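Local atomic coordinates of uncharacterized protein (Methanothermobacter thermautotrophicus, PDB entry 1L1S), a protein that is of unknown function but belongs to the DsrE/DsrF-like family, whose better-known members take part in sulfur transfer. Residues E38-L49 / V67-T75. Residues are numbered along the deposited sequence; the frame is centred on the assembly and turned at random.
Sequences EVVAYSMGVNVL and VRFCACSNT
Val67 CG1 meets Val39 CG2 where the chain leads into strand 68-72, beside strand 35-41, the two strands that helix 56-64 links into a beta-alpha-beta unit. The pair illustrates how such a unit joins parallel strands by a backbone ladder with different chemistry on its two faces: Glu38, Arg68 and Cys70 on one, Val39 and Phe69 on the other. Arg68 runs alongside Glu38, extended from CG to NE, and NH1 donates to Glu38 OE2 at 2.9 Å. The carboxylate oxygen lies in the guanidinium plane, yet the donor stands 42° out of the carboxylate plane; Cys70 SG lies above one guanidinium face, offset toward its rim. On the second face Phe69 lies beside Val39, and Leu49, ending the helically wound stretch after strand 35-41, joins them: Phe69 CD2 is 3.6 Å from both Val39 CB and Leu49 CD2. In the ladder Val39 N bonds Arg68 O at 2.8 Å, Cys70 N bonds Val39 O at 2.7 Å, and Ala41 N meets Cys70 O almost straight (175°). Leu49 CD1 reaches Ala71 CB. Past strand 35-41, side chains continue the pairing: Tyr42 CB touches both Cys72 CB and Thr75 CG2, 3.6 Å from the latter, while Thr75 OG1 bonds back to Cys72 O. His99 and Arg103 also hold Glu38, and Asp91 holds Arg68, so the buried carboxylate sits in a charge network that probably favours its ionised form.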
loop_
_atom_site.group_PDB
_atom_site.type_symbol
_atom_site.label_atom_id
_atom_site.label_comp_id
_atom_site.label_asym_id
_atom_site.label_seq_id
_atom_site.Cartn_x
_atom_site.Cartn_y
_atom_site.Cartn_z
ATOM N N GLU A 38 11.277 -7.904 -6.970
ATOM C CA GLU A 38 11.833 -6.612 -7.346
ATOM C C GLU A 38 11.453 -5.601 -6.283
ATOM O O GLU A 38 10.344 -5.631 -5.756
ATOM C CB GLU A 38 11.309 -6.132 -8.697
ATOM C CG GLU A 38 11.739 -7.008 -9.865
ATOM C CD GLU A 38 11.467 -6.355 -11.209
ATOM O OE1 GLU A 38 10.528 -5.525 -11.287
ATOM O OE2 GLU A 38 12.185 -6.680 -12.182
ATOM N N VAL A 39 12.386 -4.714 -5.960
ATOM C CA VAL A 39 12.151 -3.680 -4.966
ATOM C C VAL A 39 12.304 -2.314 -5.637
ATOM O O VAL A 39 13.400 -1.937 -6.078
ATOM C CB VAL A 39 13.150 -3.781 -3.800
ATOM C CG1 VAL A 39 12.896 -2.682 -2.809
ATOM C CG2 VAL A 39 13.028 -5.127 -3.112
ATOM N N VAL A 40 11.193 -1.585 -5.711
ATOM C CA VAL A 40 11.168 -0.270 -6.318
ATOM C C VAL A 40 11.160 0.796 -5.234
ATOM O O VAL A 40 10.224 0.887 -4.429
ATOM C CB VAL A 40 9.915 -0.079 -7.200
ATOM C CG1 VAL A 40 9.910 1.336 -7.800
ATOM C CG2 VAL A 40 9.886 -1.125 -8.298
ATOM N N ALA A 41 12.206 1.611 -5.233
ATOM C CA ALA A 41 12.353 2.663 -4.252
ATOM C C ALA A 41 12.413 4.016 -4.935
ATOM O O ALA A 41 13.175 4.197 -5.892
ATOM C CB ALA A 41 13.627 2.441 -3.455
ATOM N N TYR A 42 11.597 4.960 -4.478
ATOM C CA TYR A 42 11.648 6.299 -5.044
ATOM C C TYR A 42 11.517 7.320 -3.916
ATOM O O TYR A 42 11.345 6.939 -2.761
ATOM C CB TYR A 42 10.604 6.488 -6.160
ATOM C CG TYR A 42 9.146 6.310 -5.788
ATOM C CD1 TYR A 42 8.429 7.340 -5.172
ATOM C CD2 TYR A 42 8.467 5.133 -6.103
ATOM C CE1 TYR A 42 7.064 7.202 -4.886
ATOM C CE2 TYR A 42 7.100 4.982 -5.818
ATOM C CZ TYR A 42 6.407 6.021 -5.211
ATOM O OH TYR A 42 5.057 5.880 -4.922
ATOM N N SER A 43 11.623 8.602 -4.252
ATOM C CA SER A 43 11.593 9.675 -3.266
ATOM C C SER A 43 12.667 9.367 -2.226
ATOM O O SER A 43 13.742 8.861 -2.565
ATOM C CB SER A 43 10.220 9.781 -2.604
ATOM O OG SER A 43 10.199 10.830 -1.640
HETATM N N MSE A 44 12.382 9.643 -0.962
HETATM C CA MSE A 44 13.350 9.404 0.100
HETATM C C MSE A 44 13.829 7.960 0.107
HETATM O O MSE A 44 14.944 7.664 0.536
HETATM C CB MSE A 44 12.731 9.767 1.447
HETATM C CG MSE A 44 12.419 11.256 1.572
HETATM SE SE MSE A 44 14.032 12.306 1.242
HETATM C CE MSE A 44 14.874 12.020 2.981
ATOM N N GLY A 45 12.974 7.067 -0.378
ATOM C CA GLY A 45 13.322 5.660 -0.437
ATOM C C GLY A 45 14.593 5.346 -1.216
ATOM O O GLY A 45 15.266 4.357 -0.935
ATOM N N VAL A 46 14.953 6.165 -2.197
ATOM C CA VAL A 46 16.172 5.848 -2.936
ATOM C C VAL A 46 17.443 5.954 -2.088
ATOM O O VAL A 46 18.453 5.315 -2.404
ATOM C CB VAL A 46 16.317 6.710 -4.190
ATOM C CG1 VAL A 46 15.103 6.492 -5.085
ATOM C CG2 VAL A 46 16.482 8.169 -3.818
ATOM N N ASN A 47 17.404 6.741 -1.015
ATOM C CA ASN A 47 18.580 6.864 -0.163
ATOM C C ASN A 47 19.036 5.487 0.315
ATOM O O ASN A 47 20.200 5.282 0.633
ATOM C CB ASN A 47 18.295 7.771 1.038
ATOM C CG ASN A 47 18.024 9.204 0.626
ATOM O OD1 ASN A 47 18.564 9.679 -0.372
ATOM N ND2 ASN A 47 17.198 9.905 1.399
ATOM N N VAL A 48 18.109 4.536 0.343
ATOM C CA VAL A 48 18.436 3.186 0.769
ATOM C C VAL A 48 19.325 2.471 -0.241
ATOM O O VAL A 48 20.060 1.545 0.111
ATOM C CB VAL A 48 17.160 2.351 0.981
ATOM C CG1 VAL A 48 17.511 0.874 1.053
ATOM C CG2 VAL A 48 16.473 2.787 2.270
ATOM N N LEU A 49 19.260 2.902 -1.494
ATOM C CA LEU A 49 20.050 2.275 -2.541
ATOM C C LEU A 49 21.399 2.964 -2.808
ATOM O O LEU A 49 22.117 2.568 -3.722
ATOM C CB LEU A 49 19.226 2.216 -3.833
ATOM C CG LEU A 49 17.808 1.632 -3.722
ATOM C CD1 LEU A 49 17.175 1.545 -5.101
ATOM C CD2 LEU A 49 17.874 0.245 -3.075
ATOM N N VAL A 67 17.475 -10.738 -5.866
ATOM C CA VAL A 67 16.572 -9.606 -5.683
ATOM C C VAL A 67 17.056 -8.412 -6.507
ATOM O O VAL A 67 18.215 -7.996 -6.410
ATOM C CB VAL A 67 16.486 -9.160 -4.196
ATOM C CG1 VAL A 67 15.511 -7.985 -4.062
ATOM C CG2 VAL A 67 16.047 -10.319 -3.314
ATOM N N ARG A 68 16.151 -7.855 -7.298
ATOM C CA ARG A 68 16.464 -6.708 -8.128
ATOM C C ARG A 68 15.953 -5.389 -7.522
ATOM O O ARG A 68 14.743 -5.172 -7.390
ATOM C CB ARG A 68 15.856 -6.901 -9.526
ATOM C CG ARG A 68 16.182 -5.788 -10.498
ATOM C CD ARG A 68 15.346 -5.885 -11.779
ATOM N NE ARG A 68 15.743 -4.871 -12.754
ATOM C CZ ARG A 68 14.958 -4.415 -13.725
ATOM N NH1 ARG A 68 13.721 -4.878 -13.850
ATOM N NH2 ARG A 68 15.413 -3.505 -14.581
ATOM N N PHE A 69 16.879 -4.510 -7.155
ATOM C CA PHE A 69 16.499 -3.212 -6.612
ATOM C C PHE A 69 16.498 -2.215 -7.767
ATOM O O PHE A 69 17.437 -2.176 -8.558
ATOM C CB PHE A 69 17.479 -2.767 -5.526
ATOM C CG PHE A 69 17.392 -3.587 -4.276
ATOM C CD1 PHE A 69 18.034 -4.818 -4.188
ATOM C CD2 PHE A 69 16.659 -3.134 -3.184
ATOM C CE1 PHE A 69 17.950 -5.579 -3.038
ATOM C CE2 PHE A 69 16.570 -3.890 -2.027
ATOM C CZ PHE A 69 17.216 -5.111 -1.951
ATOM N N CYS A 70 15.434 -1.422 -7.851
ATOM C CA CYS A 70 15.252 -0.439 -8.912
ATOM C C CYS A 70 15.094 0.980 -8.380
ATOM O O CYS A 70 14.265 1.233 -7.511
ATOM C CB CYS A 70 14.013 -0.801 -9.730
ATOM S SG CYS A 70 13.974 -2.531 -10.267
ATOM N N ALA A 71 15.895 1.898 -8.915
ATOM C CA ALA A 71 15.858 3.304 -8.528
ATOM C C ALA A 71 15.109 4.055 -9.624
ATOM O O ALA A 71 15.150 3.667 -10.790
ATOM C CB ALA A 71 17.276 3.846 -8.385
ATOM N N CYS A 72 14.420 5.123 -9.242
ATOM C CA CYS A 72 13.634 5.906 -10.183
ATOM C C CYS A 72 14.485 6.936 -10.917
ATOM O O CYS A 72 15.080 7.824 -10.299
ATOM C CB CYS A 72 12.493 6.600 -9.437
ATOM S SG CYS A 72 11.353 7.464 -10.504
ATOM N N SER A 73 14.534 6.806 -12.240
ATOM C CA SER A 73 15.314 7.701 -13.093
ATOM C C SER A 73 14.985 9.175 -12.857
ATOM O O SER A 73 15.862 10.033 -12.945
ATOM C CB SER A 73 15.073 7.347 -14.569
ATOM O OG SER A 73 15.893 8.101 -15.453
ATOM N N ASN A 74 13.723 9.463 -12.549
ATOM C CA ASN A 74 13.269 10.833 -12.312
ATOM C C ASN A 74 13.661 11.337 -10.929
ATOM O O ASN A 74 14.362 12.345 -10.797
ATOM C CB ASN A 74 11.747 10.912 -12.478
ATOM C CG ASN A 74 11.291 10.510 -13.875
ATOM O OD1 ASN A 74 10.125 10.165 -14.088
ATOM N ND2 ASN A 74 12.213 10.559 -14.838
ATOM N N THR A 75 13.210 10.637 -9.894
ATOM C CA THR A 75 13.534 11.044 -8.536
ATOM C C THR A 75 15.027 11.340 -8.405
ATOM O O THR A 75 15.407 12.350 -7.806
ATOM C CB THR A 75 13.146 9.954 -7.493
ATOM O OG1 THR A 75 13.977 8.798 -7.660
ATOM C CG2 THR A 75 11.682 9.556 -7.658
#